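Local atomic coordinates of hypothetical protein PA0115 (Pseudomonas aeruginosa, PDB entry 1XEB), a protein that probably acts as an N-acetyltransferase of the GNAT superfamily, transferring an acetyl group from acetyl-CoA to an amine that has not been identified. Residues R99-A104 with Y128-V133; H50-W55 with H94-R99. All blocks are in the same frame, centred on the assembly; numbering follows the deposited sequence.

Contact 1: residues R99-A104 with Y128-V133; sequences RALQAA and YGFVAV
Leu101, on the central helix 92-108 of the GNAT fold, meets Tyr128 and Phe130 where the chain leaves helix 122-126 for strand 130-132. The leucine divides its two methyls between the two aromatic rings: Leu101 CD2 approaches Tyr128 CD1 at 3.7 Å, at a slant to the ring, while Leu101 CD1 lies a looser 4.5 Å from Phe130 CZ. A branched leucine suits the spot because one residue can follow two rings that diverge from adjoining backbone. Tyr128 CG stands beside the backbone N and anti to the carbonyl carbon (chi1 -88°), which swings the ring back along the helix and brings OH to His94 ND1 for a hydrogen bond. The tyrosine thus offers carbon to Leu101 and oxygen to His94. Gly129, between them in sequence, is the C-prime residue of the Schellman motif that ends helix 122-126; its positive phi of 93° would press a CB against the preceding carbonyl O, so glycine fits. Tyr128 CB also lies in plane at the edge of the Phe130 ring. Around it, Phe130 packs on Val113 and Leu115 of strand 113-118, Leu101 on Ile78 of strand 76-83, and both on Arg149 of strand 142-149.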
ATOM      1  N   ARG A  99      -3.458 -10.348  -0.643  1.00 31.09           N
ATOM      2  CA  ARG A  99      -2.745 -10.410  -1.915  1.00 30.20           C
ATOM      3  C   ARG A  99      -1.375  -9.766  -1.838  1.00 29.05           C
ATOM      4  O   ARG A  99      -0.455 -10.183  -2.533  1.00 27.74           O
ATOM      5  CB  ARG A  99      -3.565  -9.760  -3.028  1.00 30.54           C
ATOM      6  CG  ARG A  99      -4.700 -10.631  -3.503  1.00 30.16           C
ATOM      7  CD  ARG A  99      -5.795  -9.818  -4.185  1.00 30.31           C
ATOM      8  NE  ARG A  99      -7.015 -10.594  -4.403  1.00 27.66           N
ATOM      9  CZ  ARG A  99      -7.175 -11.495  -5.370  1.00 29.53           C
ATOM     10  NH1 ARG A  99      -6.184 -11.745  -6.227  1.00 24.83           N
ATOM     11  NH2 ARG A  99      -8.340 -12.138  -5.495  1.00 28.66           N
ATOM     12  N   ALA A 100      -1.235  -8.759  -0.983  1.00 28.41           N
ATOM     13  CA  ALA A 100       0.049  -8.085  -0.836  1.00 28.92           C
ATOM     14  C   ALA A 100       1.061  -9.063  -0.257  1.00 29.09           C
ATOM     15  O   ALA A 100       2.175  -9.191  -0.758  1.00 26.86           O
ATOM     16  CB  ALA A 100      -0.088  -6.879   0.078  1.00 30.22           C
ATOM     17  N   LEU A 101       0.665  -9.751   0.809  1.00 30.76           N
ATOM     18  CA  LEU A 101       1.547 -10.716   1.449  1.00 31.90           C
ATOM     19  C   LEU A 101       1.941 -11.815   0.463  1.00 32.59           C
ATOM     20  O   LEU A 101       3.091 -12.267   0.442  1.00 31.01           O
ATOM     21  CB  LEU A 101       0.860 -11.307   2.686  1.00 29.66           C
ATOM     22  CG  LEU A 101       1.387 -10.753   4.025  1.00 32.07           C
ATOM     23  CD1 LEU A 101       2.112  -9.431   3.824  1.00 28.57           C
ATOM     24  CD2 LEU A 101       0.241 -10.594   4.999  1.00 27.94           C
ATOM     25  N   GLN A 102       0.984 -12.222  -0.365  1.00 32.81           N
ATOM     26  CA  GLN A 102       1.223 -13.257  -1.360  1.00 32.48           C
ATOM     27  C   GLN A 102       2.157 -12.769  -2.451  1.00 31.27           C
ATOM     28  O   GLN A 102       2.965 -13.533  -2.979  1.00 32.51           O
ATOM     29  CB  GLN A 102      -0.092 -13.696  -1.994  1.00 34.67           C
ATOM     30  CG  GLN A 102       0.118 -14.637  -3.149  1.00 37.30           C
ATOM     31  CD  GLN A 102      -1.172 -15.116  -3.748  1.00 39.85           C
ATOM     32  OE1 GLN A 102      -1.917 -14.349  -4.369  1.00 41.06           O
ATOM     33  NE2 GLN A 102      -1.458 -16.397  -3.561  1.00 41.39           N
ATOM     34  N   ALA A 103       2.030 -11.495  -2.799  1.00 31.27           N
ATOM     35  CA  ALA A 103       2.866 -10.898  -3.840  1.00 30.07           C
ATOM     36  C   ALA A 103       4.316 -10.780  -3.345  1.00 29.70           C
ATOM     37  O   ALA A 103       5.266 -11.105  -4.068  1.00 29.05           O
ATOM     38  CB  ALA A 103       2.313  -9.529  -4.211  1.00 28.91           C
ATOM     39  N   ALA A 104       4.468 -10.316  -2.104  1.00 26.46           N
ATOM     40  CA  ALA A 104       5.777 -10.164  -1.480  1.00 27.56           C
ATOM     41  C   ALA A 104       6.489 -11.522  -1.441  1.00 28.49           C
ATOM     42  O   ALA A 104       7.684 -11.630  -1.737  1.00 26.70           O
ATOM     43  CB  ALA A 104       5.617  -9.616  -0.056  1.00 25.12           C
ATOM     44  N   TYR A 128      -1.927  -9.952  11.442  1.00 30.32           N
ATOM     45  CA  TYR A 128      -1.348 -10.420  10.191  1.00 29.44           C
ATOM     46  C   TYR A 128       0.096 -10.788  10.481  1.00 27.75           C
ATOM     47  O   TYR A 128       0.879 -11.085   9.585  1.00 25.49           O
ATOM     48  CB  TYR A 128      -1.423  -9.334   9.131  1.00 29.58           C
ATOM     49  CG  TYR A 128      -2.707  -9.340   8.350  1.00 30.60           C
ATOM     50  CD1 TYR A 128      -2.784  -9.986   7.117  1.00 31.37           C
ATOM     51  CD2 TYR A 128      -3.832  -8.669   8.817  1.00 30.37           C
ATOM     52  CE1 TYR A 128      -3.950  -9.954   6.361  1.00 33.39           C
ATOM     53  CE2 TYR A 128      -5.006  -8.628   8.070  1.00 32.35           C
ATOM     54  CZ  TYR A 128      -5.058  -9.267   6.842  1.00 32.86           C
ATOM     55  OH  TYR A 128      -6.197  -9.195   6.072  1.00 31.00           O
ATOM     56  N   GLY A 129       0.440 -10.753  11.758  1.00 27.33           N
ATOM     57  CA  GLY A 129       1.782 -11.112  12.149  1.00 29.82           C
ATOM     58  C   GLY A 129       2.762  -9.971  12.250  1.00 30.19           C
ATOM     59  O   GLY A 129       3.957 -10.202  12.433  1.00 31.58           O
ATOM     60  N   PHE A 130       2.281  -8.743  12.132  1.00 30.51           N
ATOM     61  CA  PHE A 130       3.180  -7.601  12.239  1.00 31.49           C
ATOM     62  C   PHE A 130       3.413  -7.261  13.709  1.00 31.01           C
ATOM     63  O   PHE A 130       2.520  -7.423  14.533  1.00 29.15           O
ATOM     64  CB  PHE A 130       2.596  -6.392  11.505  1.00 31.34           C
ATOM     65  CG  PHE A 130       2.710  -6.473  10.001  1.00 30.66           C
ATOM     66  CD1 PHE A 130       3.811  -5.936   9.344  1.00 30.89           C
ATOM     67  CD2 PHE A 130       1.708  -7.075   9.247  1.00 27.90           C
ATOM     68  CE1 PHE A 130       3.912  -5.992   7.941  1.00 31.36           C
ATOM     69  CE2 PHE A 130       1.795  -7.139   7.863  1.00 28.99           C
ATOM     70  CZ  PHE A 130       2.903  -6.594   7.204  1.00 30.15           C
ATOM     71  N   VAL A 131       4.625  -6.808  14.032  1.00 31.46           N
ATOM     72  CA  VAL A 131       4.971  -6.418  15.397  1.00 30.43           C
ATOM     73  C   VAL A 131       5.614  -5.037  15.352  1.00 29.49           C
ATOM     74  O   VAL A 131       6.305  -4.704  14.393  1.00 29.86           O
ATOM     75  CB  VAL A 131       5.966  -7.421  16.043  1.00 33.17           C
ATOM     76  CG1 VAL A 131       6.350  -6.955  17.454  1.00 31.46           C
ATOM     77  CG2 VAL A 131       5.335  -8.811  16.110  1.00 31.93           C
ATOM     78  N   ALA A 132       5.388  -4.238  16.387  1.00 27.94           N
ATOM     79  CA  ALA A 132       5.942  -2.884  16.456  1.00 28.56           C
ATOM     80  C   ALA A 132       7.471  -2.850  16.418  1.00 28.89           C
ATOM     81  O   ALA A 132       8.129  -3.637  17.105  1.00 29.51           O
ATOM     82  CB  ALA A 132       5.444  -2.191  17.719  1.00 26.30           C
ATOM     83  N   VAL A 133       8.041  -1.951  15.616  1.00 28.64           N
ATOM     84  CA  VAL A 133       9.507  -1.840  15.545  1.00 28.76           C
ATOM     85  C   VAL A 133      10.056  -0.429  15.736  1.00 27.59           C
ATOM     86  O   VAL A 133      11.257  -0.221  15.669  1.00 28.23           O
ATOM     87  CB  VAL A 133      10.075  -2.401  14.213  1.00 29.03           C
ATOM     88  CG1 VAL A 133      10.162  -3.930  14.287  1.00 25.52           C
ATOM     89  CG2 VAL A 133       9.192  -1.951  13.043  1.00 27.57           C
TER

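Contact 2: residues H50-W55 with H94-R99; sequences HHLMAW and HQLMER
With CG anti to the backbone N (chi1 180°), Leu52 stretches straight out from strand 50-56, and chi2 of 70° carries its CD2 methyl onto helix 92-108 between Leu96 and Arg99. On the helix, Arg99 CG lies beside its own backbone N (chi1 -76°), and the chain then runs extended to NE, so the aliphatic base faces the leucine while the charged end travels on. The two side chains cross at about a right angle. Leu52 CD2 rests 3.9 Å from Arg99 CB and equally 3.9 Å from the carbonyl oxygen Leu96 O, one turn earlier, so a single methyl sits against both the side and the backbone of the helix. The side chain of Leu96 adds a looser apolar touch, its CD2 being 4.2 Å from Leu52 CD2. Leucine suits both buried positions, filling the helix-sheet interface without bringing in a polar group. Arginine suits this partly exposed place because its methylenes can pack inward while its cationic end makes a cation-pi contact with Trp5 of strand 4-9.

Neighbours on the strand alternate: Ala54 also points toward the helix, whereas Met53, a selenomethionine in this crystal, points away and touches Glu17 of helix 15-32. The strand is therefore sandwiched between two helices, as expected of the GNAT alpha/beta fold. An Arg-Gly-Gln-Gly-Leu-Gly sequence leads into the first turn of helix 92-108 and matches the family's acetyl-CoA motif, so this start probably helps to bind the cofactor's pyrophosphate.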
ATOM      1  N   HIS A  50       6.221  -2.511  -7.170  1.00 24.68           N
ATOM      2  CA  HIS A  50       5.052  -3.098  -7.813  1.00 24.64           C
ATOM      3  C   HIS A  50       3.792  -2.342  -7.425  1.00 24.38           C
ATOM      4  O   HIS A  50       3.792  -1.569  -6.465  1.00 24.35           O
ATOM      5  CB  HIS A  50       4.918  -4.589  -7.471  1.00 24.51           C
ATOM      6  CG  HIS A  50       5.749  -5.475  -8.343  1.00 24.10           C
ATOM      7  ND1 HIS A  50       7.123  -5.406  -8.376  1.00 24.10           N
ATOM      8  CD2 HIS A  50       5.401  -6.421  -9.249  1.00 25.02           C
ATOM      9  CE1 HIS A  50       7.586  -6.268  -9.265  1.00 24.85           C
ATOM     10  NE2 HIS A  50       6.561  -6.895  -9.809  1.00 23.68           N
ATOM     11  N   HIS A  51       2.727  -2.554  -8.194  1.00 23.67           N
ATOM     12  CA  HIS A  51       1.460  -1.893  -7.938  1.00 23.23           C
ATOM     13  C   HIS A  51       0.301  -2.896  -7.990  1.00 25.22           C
ATOM     14  O   HIS A  51       0.000  -3.475  -9.044  1.00 27.16           O
ATOM     15  CB  HIS A  51       1.260  -0.770  -8.962  1.00 22.62           C
ATOM     16  CG  HIS A  51       2.367   0.241  -8.962  1.00 22.15           C
ATOM     17  ND1 HIS A  51       2.311   1.412  -8.233  1.00 20.69           N
ATOM     18  CD2 HIS A  51       3.590   0.222  -9.549  1.00 19.85           C
ATOM     19  CE1 HIS A  51       3.453   2.065  -8.367  1.00 20.75           C
ATOM     20  NE2 HIS A  51       4.246   1.362  -9.160  1.00 19.63           N
ATOM     21  N   LEU A  52      -0.335  -3.106  -6.839  1.00 23.84           N
ATOM     22  CA  LEU A  52      -1.457  -4.020  -6.733  1.00 24.70           C
ATOM     23  C   LEU A  52      -2.729  -3.220  -6.951  1.00 25.80           C
ATOM     24  O   LEU A  52      -2.964  -2.212  -6.291  1.00 25.85           O
ATOM     25  CB  LEU A  52      -1.485  -4.682  -5.355  1.00 24.43           C
ATOM     26  CG  LEU A  52      -2.649  -5.653  -5.164  1.00 24.16           C
ATOM     27  CD1 LEU A  52      -2.416  -6.881  -6.026  1.00 22.27           C
ATOM     28  CD2 LEU A  52      -2.781  -6.033  -3.701  1.00 25.78           C
HETATM   29  N   MSE A  53      -3.550  -3.670  -7.886  1.00 27.80           N
HETATM   30  CA  MSE A  53      -4.776  -2.961  -8.212  1.00 29.05           C
HETATM   31  C   MSE A  53      -5.981  -3.893  -8.330  1.00 27.85           C
HETATM   32  O   MSE A  53      -5.867  -5.022  -8.797  1.00 27.32           O
HETATM   33  CB  MSE A  53      -4.599  -2.207  -9.536  1.00 30.63           C
HETATM   34  CG  MSE A  53      -3.459  -1.204  -9.561  1.00 36.05           C
HETATM   35 SE   MSE A  53      -3.003  -0.592 -11.373  1.00 42.83          SE
HETATM   36  CE  MSE A  53      -4.354   0.746 -11.574  1.00 41.62           C
ATOM     37  N   ALA A  54      -7.131  -3.401  -7.886  1.00 28.78           N
ATOM     38  CA  ALA A  54      -8.383  -4.138  -7.969  1.00 30.47           C
ATOM     39  C   ALA A  54      -9.325  -3.227  -8.754  1.00 31.15           C
ATOM     40  O   ALA A  54      -9.607  -2.097  -8.341  1.00 28.98           O
ATOM     41  CB  ALA A  54      -8.935  -4.421  -6.581  1.00 27.13           C
ATOM     42  N   TRP A  55      -9.782  -3.724  -9.903  1.00 33.60           N
ATOM     43  CA  TRP A  55     -10.679  -2.979 -10.786  1.00 36.84           C
ATOM     44  C   TRP A  55     -12.106  -3.535 -10.888  1.00 39.76           C
ATOM     45  O   TRP A  55     -12.339  -4.726 -10.679  1.00 40.88           O
ATOM     46  CB  TRP A  55     -10.090  -2.942 -12.188  1.00 33.80           C
ATOM     47  CG  TRP A  55      -8.863  -2.130 -12.327  1.00 32.46           C
ATOM     48  CD1 TRP A  55      -7.603  -2.471 -11.948  1.00 31.97           C
ATOM     49  CD2 TRP A  55      -8.765  -0.848 -12.956  1.00 32.82           C
ATOM     50  NE1 TRP A  55      -6.717  -1.483 -12.310  1.00 32.88           N
ATOM     51  CE2 TRP A  55      -7.407  -0.475 -12.931  1.00 32.92           C
ATOM     52  CE3 TRP A  55      -9.694   0.021 -13.542  1.00 32.09           C
ATOM     53  CZ2 TRP A  55      -6.955   0.731 -13.471  1.00 34.40           C
ATOM     54  CZ3 TRP A  55      -9.243   1.220 -14.079  1.00 31.58           C
ATOM     55  CH2 TRP A  55      -7.890   1.564 -14.040  1.00 31.33           C
ATOM     56  N   HIS A  94      -8.883  -6.524   3.896  1.00 27.28           N
ATOM     57  CA  HIS A  94      -8.379  -7.882   4.081  1.00 27.92           C
ATOM     58  C   HIS A  94      -7.931  -8.514   2.751  1.00 28.95           C
ATOM     59  O   HIS A  94      -6.965  -9.293   2.709  1.00 28.69           O
ATOM     60  CB  HIS A  94      -9.441  -8.762   4.758  1.00 26.75           C
ATOM     61  CG  HIS A  94      -9.653  -8.448   6.210  1.00 27.00           C
ATOM     62  ND1 HIS A  94      -8.638  -8.499   7.143  1.00 27.53           N
ATOM     63  CD2 HIS A  94     -10.765  -8.075   6.888  1.00 27.36           C
ATOM     64  CE1 HIS A  94      -9.114  -8.169   8.331  1.00 25.84           C
ATOM     65  NE2 HIS A  94     -10.402  -7.906   8.203  1.00 25.42           N
ATOM     66  N   GLN A  95      -8.621  -8.184   1.662  1.00 29.06           N
ATOM     67  CA  GLN A  95      -8.248  -8.735   0.357  1.00 30.68           C
ATOM     68  C   GLN A  95      -6.918  -8.141  -0.123  1.00 30.64           C
ATOM     69  O   GLN A  95      -6.104  -8.828  -0.756  1.00 31.73           O
ATOM     70  CB  GLN A  95      -9.356  -8.466  -0.659  1.00 30.75           C
ATOM     71  CG  GLN A  95     -10.698  -9.060  -0.251  1.00 32.49           C
ATOM     72  CD  GLN A  95     -11.810  -8.757  -1.250  1.00 36.36           C
ATOM     73  OE1 GLN A  95     -11.783  -9.220  -2.401  1.00 36.58           O
ATOM     74  NE2 GLN A  95     -12.794  -7.974  -0.816  1.00 35.36           N
ATOM     75  N   LEU A  96      -6.698  -6.867   0.199  1.00 29.18           N
ATOM     76  CA  LEU A  96      -5.471  -6.181  -0.177  1.00 29.42           C
ATOM     77  C   LEU A  96      -4.307  -6.811   0.576  1.00 30.08           C
ATOM     78  O   LEU A  96      -3.345  -7.296  -0.026  1.00 29.87           O
ATOM     79  CB  LEU A  96      -5.569  -4.695   0.173  1.00 26.51           C
ATOM     80  CG  LEU A  96      -6.409  -3.814  -0.750  1.00 24.96           C
ATOM     81  CD1 LEU A  96      -6.916  -2.610   0.013  1.00 22.81           C
ATOM     82  CD2 LEU A  96      -5.579  -3.398  -1.958  1.00 21.90           C
HETATM   83  N   MSE A  97      -4.411  -6.818   1.896  1.00 30.90           N
HETATM   84  CA  MSE A  97      -3.371  -7.385   2.731  1.00 33.23           C
HETATM   85  C   MSE A  97      -3.052  -8.828   2.351  1.00 33.27           C
HETATM   86  O   MSE A  97      -1.880  -9.223   2.339  1.00 33.49           O
HETATM   87  CB  MSE A  97      -3.794  -7.326   4.193  1.00 39.54           C
HETATM   88  CG  MSE A  97      -2.623  -7.150   5.157  1.00 48.91           C
HETATM   89 SE   MSE A  97      -1.611  -5.522   4.802  1.00 59.35          SE
HETATM   90  CE  MSE A  97      -2.987  -4.447   3.981  1.00 52.24           C
ATOM     91  N   GLU A  98      -4.083  -9.615   2.035  1.00 31.20           N
ATOM     92  CA  GLU A  98      -3.863 -11.000   1.666  1.00 30.44           C
ATOM     93  C   GLU A  98      -3.064 -11.104   0.375  1.00 30.25           C
ATOM     94  O   GLU A  98      -2.108 -11.869   0.295  1.00 31.07           O
ATOM     95  CB  GLU A  98      -5.183 -11.763   1.493  1.00 32.29           C
ATOM     96  CG  GLU A  98      -4.960 -13.241   1.132  1.00 34.27           C
ATOM     97  CD  GLU A  98      -6.144 -13.898   0.436  1.00 37.57           C
ATOM     98  OE1 GLU A  98      -5.906 -14.796  -0.406  1.00 38.67           O
ATOM     99  OE2 GLU A  98      -7.306 -13.538   0.725  1.00 38.51           O
ATOM    100  N   ARG A  99      -3.458 -10.348  -0.643  1.00 31.09           N
ATOM    101  CA  ARG A  99      -2.745 -10.410  -1.915  1.00 30.20           C
ATOM    102  C   ARG A  99      -1.375  -9.766  -1.838  1.00 29.05           C
ATOM    103  O   ARG A  99      -0.455 -10.183  -2.533  1.00 27.74           O
ATOM    104  CB  ARG A  99      -3.565  -9.760  -3.028  1.00 30.54           C
ATOM    105  CG  ARG A  99      -4.700 -10.631  -3.503  1.00 30.16           C
ATOM    106  CD  ARG A  99      -5.795  -9.818  -4.185  1.00 30.31           C
ATOM    107  NE  ARG A  99      -7.015 -10.594  -4.403  1.00 27.66           N
ATOM    108  CZ  ARG A  99      -7.175 -11.495  -5.370  1.00 29.53           C
ATOM    109  NH1 ARG A  99      -6.184 -11.745  -6.227  1.00 24.83           N
ATOM    110  NH2 ARG A  99      -8.340 -12.138  -5.495  1.00 28.66           N
TER

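In the fold
Both contacts use helix 92-108, but they engage different sides of it; Arg99 belongs to a segment of each, yet reaches across only in contact 2. Contact 2 is the more buried, tying the helix to strand 50-56 through aliphatic side chains and one arginine stem; contact 1, partly buried, lies farther from the centre of the chain and brings in aromatic rings from the segment after helix 122-126. Their centres are about 12 Å apart, yet they touch: Tyr128 CE1 packs 3.3 Å from Met97 CG, and Leu52 CD2 lies 4.1 Å from Ala100 N. The chemistry differs accordingly: aromatic with a polar end in contact 1, essentially aliphatic in contact 2.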